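Local coordinates for protein farnesyl diphosphate phosphatase YisP (Bacillus subtilis subsp. subtilis, PDB 3WE9) that hydrolyses farnesyl diphosphate to farnesol and diphosphate, a step involved in biofilm formation, at residues L121-L134 with A152-F164. Numbering follows the deposited sequence.
Sequences LLMYAYRTGGAAGL and AVSLGLAIQLVRF
Gly129 and Gly156 meet backbone to backbone where two neighbouring helices of the all-helical squalene/phytoene synthase fold cross, 121-134 running at 131° to 152-164 with their axes 6.4 Å apart. The two glycines exchange CA-H...O contacts, Gly156 CA lying 3.1 Å from Gly129 O and Gly129 CA 3.2 Å from Gly156 O; a CB on either would run into the carbonyl oxygen of the other. Gly130 and Gly133 extend this close approach, their CA atoms facing the carbonyl oxygens of Val153 and Ala152. The wider pi-type turn at 126-130 lies at the crossing.

Beside the glycines, Leu157 enters as a knob among Leu122, Ala125, Tyr126 and Gly130. Its CD1 presses on Ala125 CB at a tight 3.5 Å. The Tyr126 ring turns its edge to Val153, whose CG1 lies in the ring plane, 3.8 Å from CE1. Farther along, Leu161 reaches Ala125 CB with CD2 and Leu122 CD2 with CD1. At that end the Phe164 and Tyr124 rings meet rim to rim, planes only 14° apart, neither lying over the other's face; Leu121 CD1 packs obliquely against Phe164 CD2 at 3.6 Å.

A single side-chain hydrogen bond joins the helices, from Gln160 to Thr128. Gln160 leaves its helix with CG anti to the backbone N (chi1 -172°) and bends at chi2, bringing NE2 to within 3.0 Å of Thr128 OG1. That hydroxyl in turn donates to Tyr124 O one turn back, 2.8 Å away, which fixes it as it accepts the amide hydrogen. Replacing Thr128 by a valine would probably leave the Gln160 amide without this acceptor and freer to turn. The bond from Gln160 NE2 is nearly straight, with Thr128 OG1 close to the amide plane.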
ATOM      1  N   LEU A 121      -8.687   7.842 -10.397  1.00 18.38           N
ATOM      2  CA  LEU A 121      -8.394   7.135  -9.152  1.00 18.21           C
ATOM      3  C   LEU A 121      -7.195   6.204  -9.364  1.00 17.17           C
ATOM      4  O   LEU A 121      -6.304   6.126  -8.519  1.00 16.74           O
ATOM      5  CB  LEU A 121      -9.605   6.306  -8.706  1.00 15.18           C
ATOM      6  CG  LEU A 121      -9.401   5.443  -7.452  1.00 16.66           C
ATOM      7  CD1 LEU A 121      -9.107   6.321  -6.243  1.00 16.90           C
ATOM      8  CD2 LEU A 121     -10.648   4.605  -7.205  1.00 14.78           C
ATOM      9  N   LEU A 122      -7.186   5.503 -10.497  1.00 17.98           N
ATOM     10  CA  LEU A 122      -6.107   4.571 -10.827  1.00 20.72           C
ATOM     11  C   LEU A 122      -4.773   5.284 -10.982  1.00 22.14           C
ATOM     12  O   LEU A 122      -3.736   4.787 -10.541  1.00 21.00           O
ATOM     13  CB  LEU A 122      -6.426   3.818 -12.125  1.00 22.07           C
ATOM     14  CG  LEU A 122      -7.648   2.896 -12.099  1.00 21.88           C
ATOM     15  CD1 LEU A 122      -7.839   2.239 -13.464  1.00 21.88           C
ATOM     16  CD2 LEU A 122      -7.451   1.845 -11.016  1.00 23.00           C
ATOM     17  N   MET A 123      -4.803   6.448 -11.618  1.00 23.44           N
ATOM     18  CA  MET A 123      -3.596   7.234 -11.827  1.00 25.28           C
ATOM     19  C   MET A 123      -3.057   7.661 -10.472  1.00 25.20           C
ATOM     20  O   MET A 123      -1.844   7.700 -10.249  1.00 26.43           O
ATOM     21  CB  MET A 123      -3.915   8.460 -12.693  1.00 28.72           C
ATOM     22  CG  MET A 123      -2.759   9.441 -12.861  1.00 34.04           C
ATOM     23  SD  MET A 123      -1.229   8.700 -13.466  1.00 40.02           S
ATOM     24  CE  MET A 123      -1.764   7.970 -14.967  1.00 39.23           C
ATOM     25  N   TYR A 124      -3.964   7.972  -9.557  1.00 23.24           N
ATOM     26  CA  TYR A 124      -3.550   8.379  -8.227  1.00 23.28           C
ATOM     27  C   TYR A 124      -2.922   7.225  -7.443  1.00 21.56           C
ATOM     28  O   TYR A 124      -1.923   7.409  -6.749  1.00 20.89           O
ATOM     29  CB  TYR A 124      -4.726   8.929  -7.438  1.00 25.32           C
ATOM     30  CG  TYR A 124      -4.289   9.447  -6.101  1.00 30.23           C
ATOM     31  CD1 TYR A 124      -3.354  10.479  -6.015  1.00 31.90           C
ATOM     32  CD2 TYR A 124      -4.770   8.889  -4.922  1.00 29.37           C
ATOM     33  CE1 TYR A 124      -2.908  10.944  -4.788  1.00 33.43           C
ATOM     34  CE2 TYR A 124      -4.328   9.350  -3.686  1.00 32.65           C
ATOM     35  CZ  TYR A 124      -3.400  10.376  -3.629  1.00 33.43           C
ATOM     36  OH  TYR A 124      -2.971  10.851  -2.413  1.00 36.23           O
ATOM     37  N   ALA A 125      -3.526   6.045  -7.533  1.00 19.37           N
ATOM     38  CA  ALA A 125      -3.001   4.875  -6.834  1.00 18.54           C
ATOM     39  C   ALA A 125      -1.643   4.530  -7.443  1.00 20.03           C
ATOM     40  O   ALA A 125      -0.741   4.049  -6.763  1.00 17.55           O
ATOM     41  CB  ALA A 125      -3.960   3.701  -6.990  1.00 16.99           C
ATOM     42  N   TYR A 126      -1.516   4.786  -8.740  1.00 22.33           N
ATOM     43  CA  TYR A 126      -0.282   4.516  -9.466  1.00 25.75           C
ATOM     44  C   TYR A 126       0.859   5.406  -8.985  1.00 26.28           C
ATOM     45  O   TYR A 126       1.963   4.923  -8.722  1.00 24.93           O
ATOM     46  CB  TYR A 126      -0.511   4.722 -10.969  1.00 27.87           C
ATOM     47  CG  TYR A 126       0.750   4.683 -11.810  1.00 31.01           C
ATOM     48  CD1 TYR A 126       1.582   3.564 -11.806  1.00 32.84           C
ATOM     49  CD2 TYR A 126       1.113   5.769 -12.604  1.00 34.46           C
ATOM     50  CE1 TYR A 126       2.747   3.525 -12.574  1.00 35.57           C
ATOM     51  CE2 TYR A 126       2.276   5.744 -13.378  1.00 35.80           C
ATOM     52  CZ  TYR A 126       3.086   4.619 -13.358  1.00 36.53           C
ATOM     53  OH  TYR A 126       4.227   4.582 -14.125  1.00 37.46           O
ATOM     54  N   ARG A 127       0.579   6.698  -8.842  1.00 25.92           N
ATOM     55  CA  ARG A 127       1.590   7.665  -8.422  1.00 28.64           C
ATOM     56  C   ARG A 127       2.000   7.547  -6.961  1.00 27.79           C
ATOM     57  O   ARG A 127       3.038   8.075  -6.565  1.00 27.57           O
ATOM     58  CB  ARG A 127       1.099   9.093  -8.684  1.00 29.71           C
ATOM     59  CG  ARG A 127       0.663   9.363 -10.112  1.00 34.55           C
ATOM     60  CD  ARG A 127       0.228  10.822 -10.270  1.00 37.50           C
ATOM     61  NE  ARG A 127      -0.806  11.194  -9.304  1.00 41.87           N
ATOM     62  CZ  ARG A 127      -2.080  11.431  -9.612  1.00 40.54           C
ATOM     63  NH1 ARG A 127      -2.493  11.338 -10.867  1.00 41.17           N
ATOM     64  NH2 ARG A 127      -2.945  11.766  -8.666  1.00 39.87           N
ATOM     65  N   THR A 128       1.183   6.873  -6.154  1.00 26.73           N
ATOM     66  CA  THR A 128       1.502   6.714  -4.742  1.00 24.28           C
ATOM     67  C   THR A 128       1.875   5.260  -4.428  1.00 24.28           C
ATOM     68  O   THR A 128       3.054   4.947  -4.232  1.00 22.79           O
ATOM     69  CB  THR A 128       0.326   7.194  -3.845  1.00 25.10           C
ATOM     70  OG1 THR A 128      -0.900   6.572  -4.263  1.00 23.82           O
ATOM     71  CG2 THR A 128       0.174   8.717  -3.944  1.00 24.88           C
ATOM     72  N   GLY A 129       0.881   4.374  -4.390  1.00 20.84           N
ATOM     73  CA  GLY A 129       1.160   2.971  -4.123  1.00 21.46           C
ATOM     74  C   GLY A 129       2.068   2.345  -5.171  1.00 19.29           C
ATOM     75  O   GLY A 129       3.003   1.618  -4.836  1.00 18.56           O
ATOM     76  N   GLY A 130       1.793   2.622  -6.444  1.00 17.95           N
ATOM     77  CA  GLY A 130       2.616   2.070  -7.510  1.00 18.99           C
ATOM     78  C   GLY A 130       4.054   2.542  -7.394  1.00 19.48           C
ATOM     79  O   GLY A 130       5.002   1.776  -7.612  1.00 18.08           O
ATOM     80  N   ALA A 131       4.210   3.814  -7.047  1.00 19.65           N
ATOM     81  CA  ALA A 131       5.528   4.413  -6.872  1.00 21.30           C
ATOM     82  C   ALA A 131       6.237   3.728  -5.713  1.00 20.91           C
ATOM     83  O   ALA A 131       7.430   3.442  -5.788  1.00 19.65           O
ATOM     84  CB  ALA A 131       5.395   5.917  -6.588  1.00 18.58           C
ATOM     85  N   ALA A 132       5.500   3.471  -4.634  1.00 20.96           N
ATOM     86  CA  ALA A 132       6.080   2.806  -3.469  1.00 20.50           C
ATOM     87  C   ALA A 132       6.570   1.421  -3.887  1.00 19.71           C
ATOM     88  O   ALA A 132       7.618   0.952  -3.433  1.00 18.88           O
ATOM     89  CB  ALA A 132       5.040   2.694  -2.355  1.00 21.76           C
ATOM     90  N   GLY A 133       5.806   0.767  -4.756  1.00 19.49           N
ATOM     91  CA  GLY A 133       6.195  -0.548  -5.227  1.00 21.08           C
ATOM     92  C   GLY A 133       7.518  -0.472  -5.965  1.00 22.48           C
ATOM     93  O   GLY A 133       8.384  -1.334  -5.810  1.00 20.07           O
ATOM     94  N   LEU A 134       7.683   0.566  -6.781  1.00 22.58           N
ATOM     95  CA  LEU A 134       8.924   0.739  -7.526  1.00 23.18           C
ATOM     96  C   LEU A 134      10.055   1.096  -6.556  1.00 22.17           C
ATOM     97  O   LEU A 134      11.190   0.674  -6.739  1.00 21.76           O
ATOM     98  CB  LEU A 134       8.767   1.836  -8.584  1.00 26.05           C
ATOM     99  CG  LEU A 134       9.887   1.922  -9.626  1.00 31.74           C
ATOM    100  CD1 LEU A 134      10.038   0.577 -10.337  1.00 29.97           C
ATOM    101  CD2 LEU A 134       9.560   3.028 -10.637  1.00 33.11           C
ATOM    102  N   ALA A 152       5.685  -5.473  -9.038  1.00 19.78           N
ATOM    103  CA  ALA A 152       5.909  -4.620  -7.873  1.00 19.99           C
ATOM    104  C   ALA A 152       4.995  -3.395  -7.924  1.00 19.36           C
ATOM    105  O   ALA A 152       4.366  -3.033  -6.930  1.00 17.78           O
ATOM    106  CB  ALA A 152       7.374  -4.179  -7.823  1.00 20.26           C
ATOM    107  N   VAL A 153       4.927  -2.753  -9.083  1.00 18.65           N
ATOM    108  CA  VAL A 153       4.083  -1.579  -9.244  1.00 19.13           C
ATOM    109  C   VAL A 153       2.614  -1.966  -9.065  1.00 18.89           C
ATOM    110  O   VAL A 153       1.857  -1.270  -8.383  1.00 16.34           O
ATOM    111  CB  VAL A 153       4.287  -0.930 -10.636  1.00 21.55           C
ATOM    112  CG1 VAL A 153       3.273   0.190 -10.849  1.00 20.31           C
ATOM    113  CG2 VAL A 153       5.712  -0.377 -10.745  1.00 22.18           C
ATOM    114  N   SER A 154       2.219  -3.084  -9.665  1.00 16.77           N
ATOM    115  CA  SER A 154       0.842  -3.542  -9.548  1.00 18.58           C
ATOM    116  C   SER A 154       0.476  -3.841  -8.090  1.00 18.10           C
ATOM    117  O   SER A 154      -0.629  -3.547  -7.652  1.00 17.98           O
ATOM    118  CB  SER A 154       0.621  -4.784 -10.416  1.00 21.14           C
ATOM    119  OG  SER A 154       0.541  -4.424 -11.786  1.00 20.95           O
ATOM    120  N   LEU A 155       1.407  -4.427  -7.343  1.00 18.83           N
ATOM    121  CA  LEU A 155       1.157  -4.738  -5.940  1.00 18.05           C
ATOM    122  C   LEU A 155       0.935  -3.452  -5.138  1.00 16.46           C
ATOM    123  O   LEU A 155      -0.039  -3.332  -4.402  1.00 14.88           O
ATOM    124  CB  LEU A 155       2.334  -5.511  -5.343  1.00 18.87           C
ATOM    125  CG  LEU A 155       2.188  -5.835  -3.850  1.00 18.53           C
ATOM    126  CD1 LEU A 155       0.951  -6.695  -3.627  1.00 19.54           C
ATOM    127  CD2 LEU A 155       3.445  -6.541  -3.348  1.00 20.45           C
ATOM    128  N   GLY A 156       1.841  -2.493  -5.288  1.00 14.68           N
ATOM    129  CA  GLY A 156       1.710  -1.240  -4.564  1.00 15.69           C
ATOM    130  C   GLY A 156       0.441  -0.495  -4.935  1.00 14.47           C
ATOM    131  O   GLY A 156      -0.236   0.076  -4.075  1.00 14.08           O
ATOM    132  N   LEU A 157       0.135  -0.491  -6.227  1.00 13.95           N
ATOM    133  CA  LEU A 157      -1.059   0.157  -6.760  1.00 16.77           C
ATOM    134  C   LEU A 157      -2.297  -0.489  -6.125  1.00 15.43           C
ATOM    135  O   LEU A 157      -3.168   0.196  -5.596  1.00 14.01           O
ATOM    136  CB  LEU A 157      -1.079  -0.027  -8.287  1.00 17.16           C
ATOM    137  CG  LEU A 157      -2.153   0.438  -9.288  1.00 21.81           C
ATOM    138  CD1 LEU A 157      -3.501   0.644  -8.630  1.00 21.24           C
ATOM    139  CD2 LEU A 157      -1.682   1.695  -9.966  1.00 23.78           C
ATOM    140  N   ALA A 158      -2.356  -1.817  -6.176  1.00 14.28           N
ATOM    141  CA  ALA A 158      -3.483  -2.560  -5.612  1.00 14.80           C
ATOM    142  C   ALA A 158      -3.647  -2.300  -4.109  1.00 14.60           C
ATOM    143  O   ALA A 158      -4.763  -2.126  -3.611  1.00 13.77           O
ATOM    144  CB  ALA A 158      -3.291  -4.053  -5.861  1.00 14.31           C
ATOM    145  N   ILE A 159      -2.532  -2.278  -3.387  1.00 13.05           N
ATOM    146  CA  ILE A 159      -2.577  -2.039  -1.946  1.00 13.64           C
ATOM    147  C   ILE A 159      -3.166  -0.661  -1.637  1.00 14.58           C
ATOM    148  O   ILE A 159      -3.926  -0.491  -0.676  1.00 12.84           O
ATOM    149  CB  ILE A 159      -1.164  -2.177  -1.337  1.00 13.64           C
ATOM    150  CG1 ILE A 159      -0.748  -3.657  -1.348  1.00 13.83           C
ATOM    151  CG2 ILE A 159      -1.132  -1.599   0.069  1.00 13.02           C
ATOM    152  CD1 ILE A 159       0.721  -3.904  -0.978  1.00 16.07           C
ATOM    153  N   GLN A 160      -2.823   0.327  -2.456  1.00 12.59           N
ATOM    154  CA  GLN A 160      -3.362   1.667  -2.249  1.00 13.76           C
ATOM    155  C   GLN A 160      -4.874   1.641  -2.511  1.00 12.24           C
ATOM    156  O   GLN A 160      -5.659   2.258  -1.785  1.00 14.06           O
ATOM    157  CB  GLN A 160      -2.669   2.664  -3.182  1.00 18.48           C
ATOM    158  CG  GLN A 160      -3.020   4.111  -2.896  1.00 21.35           C
ATOM    159  CD  GLN A 160      -2.541   4.572  -1.526  1.00 25.02           C
ATOM    160  OE1 GLN A 160      -2.878   3.978  -0.504  1.00 25.85           O
ATOM    161  NE2 GLN A 160      -1.753   5.640  -1.504  1.00 27.12           N
ATOM    162  N   LEU A 161      -5.289   0.919  -3.545  1.00 13.12           N
ATOM    163  CA  LEU A 161      -6.713   0.815  -3.849  1.00 13.02           C
ATOM    164  C   LEU A 161      -7.436   0.136  -2.696  1.00 12.10           C
ATOM    165  O   LEU A 161      -8.545   0.527  -2.329  1.00 11.84           O
ATOM    166  CB  LEU A 161      -6.948   0.019  -5.135  1.00 13.74           C
ATOM    167  CG  LEU A 161      -6.581   0.714  -6.453  1.00 15.33           C
ATOM    168  CD1 LEU A 161      -6.859  -0.234  -7.623  1.00 13.98           C
ATOM    169  CD2 LEU A 161      -7.383   2.001  -6.601  1.00 14.24           C
ATOM    170  N   VAL A 162      -6.813  -0.881  -2.114  1.00 13.36           N
ATOM    171  CA  VAL A 162      -7.451  -1.570  -0.994  1.00 14.43           C
ATOM    172  C   VAL A 162      -7.596  -0.626   0.196  1.00 15.28           C
ATOM    173  O   VAL A 162      -8.641  -0.582   0.849  1.00 15.95           O
ATOM    174  CB  VAL A 162      -6.655  -2.819  -0.581  1.00 12.87           C
ATOM    175  CG1 VAL A 162      -7.250  -3.423   0.696  1.00 12.19           C
ATOM    176  CG2 VAL A 162      -6.715  -3.845  -1.704  1.00 13.92           C
ATOM    177  N   ARG A 163      -6.547   0.134   0.479  1.00 16.14           N
ATOM    178  CA  ARG A 163      -6.605   1.082   1.578  1.00 17.52           C
ATOM    179  C   ARG A 163      -7.727   2.085   1.332  1.00 17.68           C
ATOM    180  O   ARG A 163      -8.491   2.411   2.240  1.00 16.83           O
ATOM    181  CB  ARG A 163      -5.266   1.811   1.718  1.00 19.97           C
ATOM    182  CG  ARG A 163      -4.166   0.948   2.310  1.00 22.30           C
ATOM    183  CD  ARG A 163      -2.824   1.644   2.232  1.00 28.70           C
ATOM    184  NE  ARG A 163      -1.806   0.947   3.011  1.00 36.78           N
ATOM    185  CZ  ARG A 163      -1.714   0.995   4.337  1.00 39.50           C
ATOM    186  NH1 ARG A 163      -2.580   1.713   5.039  1.00 41.38           N
ATOM    187  NH2 ARG A 163      -0.754   0.326   4.961  1.00 42.82           N
ATOM    188  N   PHE A 164      -7.826   2.569   0.095  1.00 16.73           N
ATOM    189  CA  PHE A 164      -8.864   3.529  -0.258  1.00 18.32           C
ATOM    190  C   PHE A 164     -10.252   2.953  -0.001  1.00 16.82           C
ATOM    191  O   PHE A 164     -11.118   3.635   0.536  1.00 15.31           O
ATOM    192  CB  PHE A 164      -8.765   3.929  -1.737  1.00 23.89           C
ATOM    193  CG  PHE A 164      -7.561   4.773  -2.070  1.00 31.07           C
ATOM    194  CD1 PHE A 164      -6.701   5.228  -1.067  1.00 32.15           C
ATOM    195  CD2 PHE A 164      -7.300   5.132  -3.393  1.00 33.11           C
ATOM    196  CE1 PHE A 164      -5.603   6.030  -1.375  1.00 35.88           C
ATOM    197  CE2 PHE A 164      -6.200   5.936  -3.716  1.00 36.08           C
ATOM    198  CZ  PHE A 164      -5.350   6.386  -2.704  1.00 35.37           C
TER